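Local coordinates for D-glycero-alpha-D-manno-heptose 7-phosphate kinase (PDB 4N3O), which phosphorylates D-glycero-alpha-D-manno-heptose 7-phosphate at C-1 with ATP, giving the 1,7-bisphosphate used to make GDP-heptose for the capsule, at residues G125-F130 with K145-I150; S65-E70 with G79-F84; T11-G16 with S108-G113. All coordinates share one frame; numbering follows the deposited sequence.

Contact 1. Residues G125-F130 with K145-I150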
# COMPACT_ATOMS: atom_id res chain seq x y z
N GLY A 125 13.64 -12.89 1.38
CA GLY A 125 12.82 -13.23 0.22
C GLY A 125 13.41 -14.35 -0.63
O GLY A 125 12.68 -15.21 -1.10
N VAL A 126 14.72 -14.34 -0.80
CA VAL A 126 15.39 -15.34 -1.62
C VAL A 126 15.40 -16.72 -0.92
O VAL A 126 15.03 -17.75 -1.52
CB VAL A 126 16.81 -14.87 -1.94
CG1 VAL A 126 17.58 -15.93 -2.68
CG2 VAL A 126 16.74 -13.57 -2.74
N ILE A 127 15.81 -16.73 0.34
CA ILE A 127 15.81 -17.95 1.12
C ILE A 127 14.43 -18.58 1.06
O ILE A 127 14.30 -19.77 0.85
CB ILE A 127 16.21 -17.67 2.59
CG1 ILE A 127 17.70 -17.33 2.67
CG2 ILE A 127 15.94 -18.90 3.44
CD1 ILE A 127 18.16 -16.77 4.01
N LYS A 128 13.40 -17.76 1.23
CA LYS A 128 12.00 -18.24 1.21
C LYS A 128 11.63 -18.83 -0.13
O LYS A 128 10.85 -19.77 -0.21
CB LYS A 128 11.06 -17.09 1.55
CG LYS A 128 9.59 -17.47 1.61
CD LYS A 128 9.26 -18.44 2.73
CE LYS A 128 7.78 -18.76 2.67
NZ LYS A 128 7.39 -19.73 3.71
N ALA A 129 12.19 -18.29 -1.20
CA ALA A 129 11.93 -18.81 -2.52
C ALA A 129 12.47 -20.24 -2.64
O ALA A 129 11.80 -21.13 -3.15
CB ALA A 129 12.56 -17.91 -3.56
N PHE A 130 13.70 -20.45 -2.16
CA PHE A 130 14.32 -21.78 -2.19
C PHE A 130 13.58 -22.77 -1.29
O PHE A 130 13.39 -23.92 -1.66
CB PHE A 130 15.80 -21.70 -1.76
CG PHE A 130 16.71 -21.19 -2.82
CD1 PHE A 130 17.04 -21.99 -3.90
CD2 PHE A 130 17.27 -19.93 -2.73
CE1 PHE A 130 17.88 -21.53 -4.89
CE2 PHE A 130 18.11 -19.47 -3.72
CZ PHE A 130 18.42 -20.27 -4.80
N LYS A 145 16.70 -16.80 11.16
CA LYS A 145 18.04 -17.13 11.66
C LYS A 145 19.00 -17.30 10.51
O LYS A 145 20.05 -16.66 10.45
CB LYS A 145 18.09 -18.40 12.53
CG LYS A 145 17.76 -18.19 14.00
CD LYS A 145 18.56 -19.09 14.94
CE LYS A 145 18.20 -20.58 14.91
NZ LYS A 145 18.59 -21.29 13.66
N LEU A 146 18.62 -18.17 9.59
CA LEU A 146 19.46 -18.43 8.45
C LEU A 146 19.83 -17.09 7.80
O LEU A 146 21.00 -16.81 7.56
CB LEU A 146 18.75 -19.39 7.51
CG LEU A 146 19.58 -20.07 6.44
CD1 LEU A 146 20.73 -20.86 7.08
CD2 LEU A 146 18.69 -20.99 5.63
N ALA A 147 18.84 -16.23 7.57
CA ALA A 147 19.10 -14.91 6.98
C ALA A 147 20.14 -14.09 7.79
O ALA A 147 21.02 -13.43 7.22
CB ALA A 147 17.81 -14.13 6.87
N TYR A 148 20.01 -14.13 9.11
CA TYR A 148 20.91 -13.39 9.98
C TYR A 148 22.34 -13.93 9.92
O TYR A 148 23.29 -13.15 9.87
CB TYR A 148 20.38 -13.41 11.42
CG TYR A 148 21.31 -12.80 12.43
CD1 TYR A 148 21.48 -11.41 12.51
CD2 TYR A 148 22.00 -13.60 13.34
CE1 TYR A 148 22.33 -10.84 13.45
CE2 TYR A 148 22.86 -13.04 14.28
CZ TYR A 148 23.02 -11.66 14.33
OH TYR A 148 23.87 -11.10 15.27
N GLU A 149 22.48 -15.25 9.92
CA GLU A 149 23.80 -15.89 9.89
C GLU A 149 24.55 -15.54 8.63
O GLU A 149 25.74 -15.19 8.65
CB GLU A 149 23.65 -17.41 10.00
CG GLU A 149 23.00 -17.85 11.31
CD GLU A 149 22.91 -19.36 11.48
OE1 GLU A 149 23.25 -20.09 10.51
OE2 GLU A 149 22.50 -19.82 12.58
N ILE A 150 23.83 -15.62 7.52
CA ILE A 150 24.40 -15.32 6.22
C ILE A 150 24.80 -13.85 6.17
O ILE A 150 25.88 -13.52 5.68
CB ILE A 150 23.41 -15.69 5.09
CG1 ILE A 150 23.29 -17.22 4.98
CG2 ILE A 150 23.86 -15.13 3.75
CD1 ILE A 150 22.18 -17.69 4.06

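Contact 2. Residues S65-E70 with G79-F84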
# COMPACT_ATOMS: atom_id res chain seq x y z
N SER A 65 22.57 -5.77 -12.78
CA SER A 65 23.45 -6.92 -12.63
C SER A 65 22.78 -8.17 -13.16
O SER A 65 21.60 -8.40 -12.91
CB SER A 65 23.78 -7.13 -11.16
OG SER A 65 24.12 -5.91 -10.53
N TYR A 66 23.55 -8.97 -13.89
CA TYR A 66 23.07 -10.22 -14.47
C TYR A 66 24.24 -11.21 -14.49
O TYR A 66 25.29 -10.92 -15.06
CB TYR A 66 22.54 -9.98 -15.88
CG TYR A 66 21.97 -11.22 -16.53
CD1 TYR A 66 22.78 -12.08 -17.26
CD2 TYR A 66 20.62 -11.53 -16.42
CE1 TYR A 66 22.26 -13.22 -17.85
CE2 TYR A 66 20.09 -12.65 -17.00
CZ TYR A 66 20.90 -13.49 -17.71
OH TYR A 66 20.35 -14.61 -18.28
N CYS A 67 24.04 -12.37 -13.86
CA CYS A 67 25.06 -13.43 -13.78
C CYS A 67 24.55 -14.74 -14.37
O CYS A 67 23.38 -15.10 -14.23
CB CYS A 67 25.40 -13.78 -12.33
SG CYS A 67 25.99 -12.48 -11.24
N GLU A 68 25.46 -15.48 -14.98
CA GLU A 68 25.13 -16.79 -15.50
C GLU A 68 26.31 -17.70 -15.21
O GLU A 68 27.44 -17.32 -15.43
CB GLU A 68 24.83 -16.71 -16.99
CG GLU A 68 24.36 -18.04 -17.57
CD GLU A 68 23.75 -17.89 -18.95
OE1 GLU A 68 23.67 -18.92 -19.66
OE2 GLU A 68 23.36 -16.77 -19.31
N TYR A 69 26.03 -18.89 -14.66
CA TYR A 69 27.07 -19.86 -14.32
C TYR A 69 26.57 -21.25 -14.60
O TYR A 69 25.38 -21.46 -14.84
CB TYR A 69 27.41 -19.82 -12.83
CG TYR A 69 27.73 -18.45 -12.29
CD1 TYR A 69 28.99 -17.88 -12.47
CD2 TYR A 69 26.78 -17.74 -11.59
CE1 TYR A 69 29.27 -16.61 -11.99
CE2 TYR A 69 27.05 -16.48 -11.09
CZ TYR A 69 28.29 -15.92 -11.30
OH TYR A 69 28.54 -14.66 -10.80
N GLU A 70 27.49 -22.20 -14.55
CA GLU A 70 27.18 -23.60 -14.71
C GLU A 70 26.77 -24.17 -13.35
O GLU A 70 27.37 -23.86 -12.33
CB GLU A 70 28.40 -24.37 -15.24
CG GLU A 70 28.66 -24.15 -16.73
CD GLU A 70 27.58 -24.76 -17.61
OE1 GLU A 70 26.89 -25.70 -17.15
OE2 GLU A 70 27.43 -24.30 -18.76
N GLY A 79 32.40 -10.78 -7.41
CA GLY A 79 32.00 -9.36 -7.37
C GLY A 79 30.64 -8.98 -7.96
O GLY A 79 30.25 -7.82 -7.88
N LYS A 80 29.94 -9.94 -8.57
CA LYS A 80 28.61 -9.68 -9.13
C LYS A 80 27.53 -10.51 -8.41
O LYS A 80 27.39 -11.72 -8.65
CB LYS A 80 28.57 -9.96 -10.64
CG LYS A 80 29.15 -8.86 -11.53
CD LYS A 80 28.95 -9.20 -13.00
CE LYS A 80 29.07 -7.98 -13.92
NZ LYS A 80 30.39 -7.29 -13.88
N LEU A 81 26.78 -9.85 -7.54
CA LEU A 81 25.70 -10.48 -6.79
C LEU A 81 26.22 -11.62 -5.90
O LEU A 81 25.62 -12.69 -5.83
CB LEU A 81 24.61 -10.98 -7.74
CG LEU A 81 23.96 -9.88 -8.62
CD1 LEU A 81 22.92 -10.48 -9.56
CD2 LEU A 81 23.31 -8.79 -7.76
N ASP A 82 27.33 -11.37 -5.21
CA ASP A 82 27.93 -12.36 -4.30
C ASP A 82 26.98 -12.77 -3.19
O ASP A 82 27.12 -13.84 -2.60
CB ASP A 82 29.25 -11.85 -3.70
CG ASP A 82 30.39 -11.81 -4.73
OD1 ASP A 82 30.36 -12.59 -5.71
OD2 ASP A 82 31.33 -11.00 -4.54
N ILE A 83 26.00 -11.91 -2.90
CA ILE A 83 25.01 -12.21 -1.86
C ILE A 83 24.16 -13.44 -2.25
O ILE A 83 23.86 -14.27 -1.41
CB ILE A 83 24.13 -10.98 -1.51
CG1 ILE A 83 23.22 -11.28 -0.31
CG2 ILE A 83 23.30 -10.52 -2.70
CD1 ILE A 83 23.99 -11.61 0.96
N PHE A 84 23.80 -13.58 -3.53
CA PHE A 84 23.02 -14.74 -3.95
C PHE A 84 23.86 -16.02 -3.94
O PHE A 84 23.35 -17.10 -3.70
CB PHE A 84 22.37 -14.55 -5.32
CG PHE A 84 21.43 -13.36 -5.42
CD1 PHE A 84 20.67 -12.95 -4.33
CD2 PHE A 84 21.22 -12.73 -6.64
CE1 PHE A 84 19.81 -11.87 -4.44
CE2 PHE A 84 20.34 -11.67 -6.75
CZ PHE A 84 19.63 -11.24 -5.66

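Contact 3. Residues T11-G16 with S108-G113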
# COMPACT_ATOMS: atom_id res chain seq x y z
N THR A 11 8.37 -9.70 0.04
CA THR A 11 8.85 -9.47 1.38
C THR A 11 8.83 -7.99 1.66
O THR A 11 9.38 -7.21 0.91
CB THR A 11 10.31 -9.98 1.49
OG1 THR A 11 10.40 -11.32 0.94
CG2 THR A 11 10.81 -9.96 2.93
N PRO A 12 8.21 -7.59 2.77
CA PRO A 12 8.13 -6.17 3.02
C PRO A 12 9.34 -5.55 3.66
O PRO A 12 10.09 -6.21 4.37
CB PRO A 12 6.95 -6.07 4.00
CG PRO A 12 7.01 -7.34 4.76
CD PRO A 12 7.53 -8.38 3.81
N LEU A 13 9.53 -4.26 3.40
CA LEU A 13 10.57 -3.48 4.02
C LEU A 13 10.01 -3.04 5.37
O LEU A 13 8.84 -3.30 5.68
CB LEU A 13 10.92 -2.28 3.17
CG LEU A 13 11.51 -2.67 1.81
CD1 LEU A 13 11.76 -1.42 0.96
CD2 LEU A 13 12.81 -3.43 1.99
N ARG A 14 10.82 -2.38 6.17
CA ARG A 14 10.37 -1.98 7.48
C ARG A 14 10.74 -0.57 7.79
O ARG A 14 11.70 -0.02 7.26
CB ARG A 14 11.02 -2.84 8.57
CG ARG A 14 12.53 -2.72 8.56
CD ARG A 14 13.09 -2.61 9.96
NE ARG A 14 14.52 -2.33 9.98
CZ ARG A 14 15.06 -1.15 9.65
NH1 ARG A 14 14.29 -0.14 9.23
NH2 ARG A 14 16.37 -0.98 9.72
N LEU A 15 10.03 -0.03 8.75
CA LEU A 15 10.22 1.31 9.20
C LEU A 15 10.51 1.28 10.69
O LEU A 15 9.77 0.67 11.46
CB LEU A 15 8.94 2.05 8.91
CG LEU A 15 8.85 3.53 9.05
CD1 LEU A 15 10.01 4.21 8.34
CD2 LEU A 15 7.51 3.94 8.46
N GLY A 16 11.60 1.90 11.10
CA GLY A 16 11.93 2.00 12.50
C GLY A 16 11.13 3.16 13.06
O GLY A 16 11.41 4.31 12.76
N SER A 108 13.58 -4.27 -5.95
CA SER A 108 13.01 -3.59 -4.80
C SER A 108 12.15 -2.44 -5.21
O SER A 108 12.40 -1.83 -6.23
CB SER A 108 14.14 -3.04 -3.93
OG SER A 108 13.60 -2.16 -2.94
N ASP A 109 11.13 -2.13 -4.40
CA ASP A 109 10.27 -0.97 -4.69
C ASP A 109 10.95 0.36 -4.36
O ASP A 109 10.46 1.41 -4.76
CB ASP A 109 8.97 -1.04 -3.91
CG ASP A 109 8.04 -2.08 -4.45
OD1 ASP A 109 8.14 -2.37 -5.64
OD2 ASP A 109 7.20 -2.60 -3.69
N VAL A 110 12.07 0.31 -3.63
CA VAL A 110 12.79 1.52 -3.25
C VAL A 110 14.23 1.44 -3.74
O VAL A 110 14.78 0.36 -3.86
CB VAL A 110 12.81 1.75 -1.73
CG1 VAL A 110 11.40 1.67 -1.16
CG2 VAL A 110 13.72 0.74 -1.03
N PRO A 111 14.84 2.60 -4.02
CA PRO A 111 16.21 2.68 -4.52
C PRO A 111 17.29 2.19 -3.54
O PRO A 111 17.06 2.08 -2.32
CB PRO A 111 16.42 4.19 -4.79
CG PRO A 111 15.06 4.81 -4.75
CD PRO A 111 14.26 3.95 -3.83
N SER A 112 18.45 1.92 -4.10
CA SER A 112 19.61 1.47 -3.35
C SER A 112 20.01 2.49 -2.26
O SER A 112 19.92 3.70 -2.47
CB SER A 112 20.79 1.26 -4.32
OG SER A 112 21.96 0.82 -3.64
N GLY A 113 20.42 1.98 -1.10
CA GLY A 113 20.89 2.83 0.00
C GLY A 113 19.88 3.19 1.07
O GLY A 113 20.26 3.62 2.16

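Contact 1. Residues G125-F130 with K145-I150
Ile127 lays its CD1 methyl against the backbone of Ala147, reaching CA at 3.6 Å, with Ala147 CB 3.9 Å from the same CD1. Its other branch points elsewhere: Ile127 CG2 meets Leu146 CD2 at 4.1 Å, the two side chains crossing at a slant. The torsion explains this division of labour, because CG1 stands anti to the carbonyl carbon (chi1 -72°) and an extended chi2 carries CD1 outward, while CG2, anti to the backbone N, goes to Leu146. The CD1 of Ile150 comes against the side of the Ile127 CD1 methyl, 4.1 Å away.

Leu146, Ala147 and Ile150, together with Ile143 one turn earlier, sit at the i, i+3, i+4 and i+7 spacing of a knobs-into-holes site, with Ile127 as the knob. This joins helix 118-134 to helix 140-153 in the N-terminal domain of a GHMP kinase. The segment axes approach to 10.2 Å at 127° between their N-to-C directions, nearer antiparallel than parallel. The nearest CA pair across the segments is Ile127 and Ala147, 7.4 Å apart. Of the 136 Å² buried between the segments, Ile127 supplies 80 Å², and no hydrogen bond crosses, so the evidence is for purely apolar association.

Val126 and Phe130 turn instead to helix 82-96 and strand 42-50. On the second helix, Glu149 forms a salt bridge through OE1 with Arg90, and Ile150 is followed by Glu151, a magnesium ligand by similarity, whose side chain lies about 5 Å from that of Ile150.

Contact 2. Residues S65-E70 with G79-F84
Two flat groups meet here, the Tyr69 ring and the Lys80-Leu81 peptide, and they do not stack. Tyr69 comes up with its hydroxyl end, OH lying 3.8 Å from Lys80 O, while Phe58 of the neighbouring strand touches its side chain. Cys67 SG lies off the plane of the Lys80-Leu81 peptide, past its oxygen end, 3.0 Å from Lys80 O and 3.7 Å from Lys80 CB. With SG anti to the carbonyl carbon (chi1 -57°), the sulfur projects from the strand into this position. The phenol is fixed by hydrogen bonds from outside, to Asp78 OD2 and Lys85 NZ.

Further along, Leu81 straddles Ser65. Its CG is 3.7 Å from Ser65 CB, and Leu81 CD1 also reaches Cys67 SG at 4.0 Å. Ser65 OG bonds to Thr63 O. Leu81 has a left-handed backbone and holds the N-cap position of helix 82-96; its side chain lies about 4 Å from that of Ser60, an ATP-binding residue by similarity.

Strand 65-70 pairs antiparallel with 55-60, which runs parallel to 102-108; the contact thus lies within the beta-alpha-beta connection of the GHMP kinase N-terminal domain.

Contact 3. Residues T11-G16 with S108-G113
Leu13 and Val110 meet tip to tip, Leu13 CD1 standing 3.5 Å from Val110 CG2 and 3.8 Å from Val110 CG1. Both valine methyls therefore face one leucine methyl. The pair lies beside the probable nucleotide site of this GHMP kinase: residues 108-113 lead into the glycine-rich loop whose residues from Gly113 to Ser119 bind ATP by similarity, and residues 11-16 belong to the long strand 6-21. The side chains bridge a wide gap, since the closest CA pair, Leu13 and Asp109, is still 9.1 Å apart, and the buried surface is only 90 Å². Leu13 spans it with CG anti to the carbonyl carbon (chi1 -64°) and an extended chi2.

Around this pair, Leu42 touches both side chains, while Leu116 of the ATP loop and Thr121 of the following helix also press on Leu13.

Farther out, Asp109 is gripped through OD2 by Tyr43 N and through OD1 by His45 NE2, tying the loop to strand 42-50, and Asp62 OD2 receives Ser108 N. Backbone hydrogen bonds of Leu13 with Ile40 and Leu42 hold the strand. Separately, a salt bridge from Arg14 NE to Asp163 OD1 links two active-site residues by similarity, the transition-state stabiliser and the proton acceptor.

Within the loop, Ser108 OG donates to Val110 O over 2.9 Å, meeting a lone pair in the carbonyl plane at a C=O...donor angle of 123°.

How the contacts relate
From the N terminus, strand 6-21 enters first, and contact 3 closes a loop of 91 residues when the segment after strand 102-108 returns to it. Nested inside that loop, contact 2 closes a short one, joining strand 65-70 to the start of helix 82-96. Contact 1 follows both in series, closing the 14-residue connection between helices 118-134 and 140-153; none of the loops cross. Helix 118-134 links the three regions: Val126 CG2 packs 3.9 Å from Phe84 CE1, and Gly125 CA lies 3.2 Å from Thr11 OG1. Contacts 2 and 3 do not touch, with nearest atoms about 9 Å apart, but both reach the same mixed sheet.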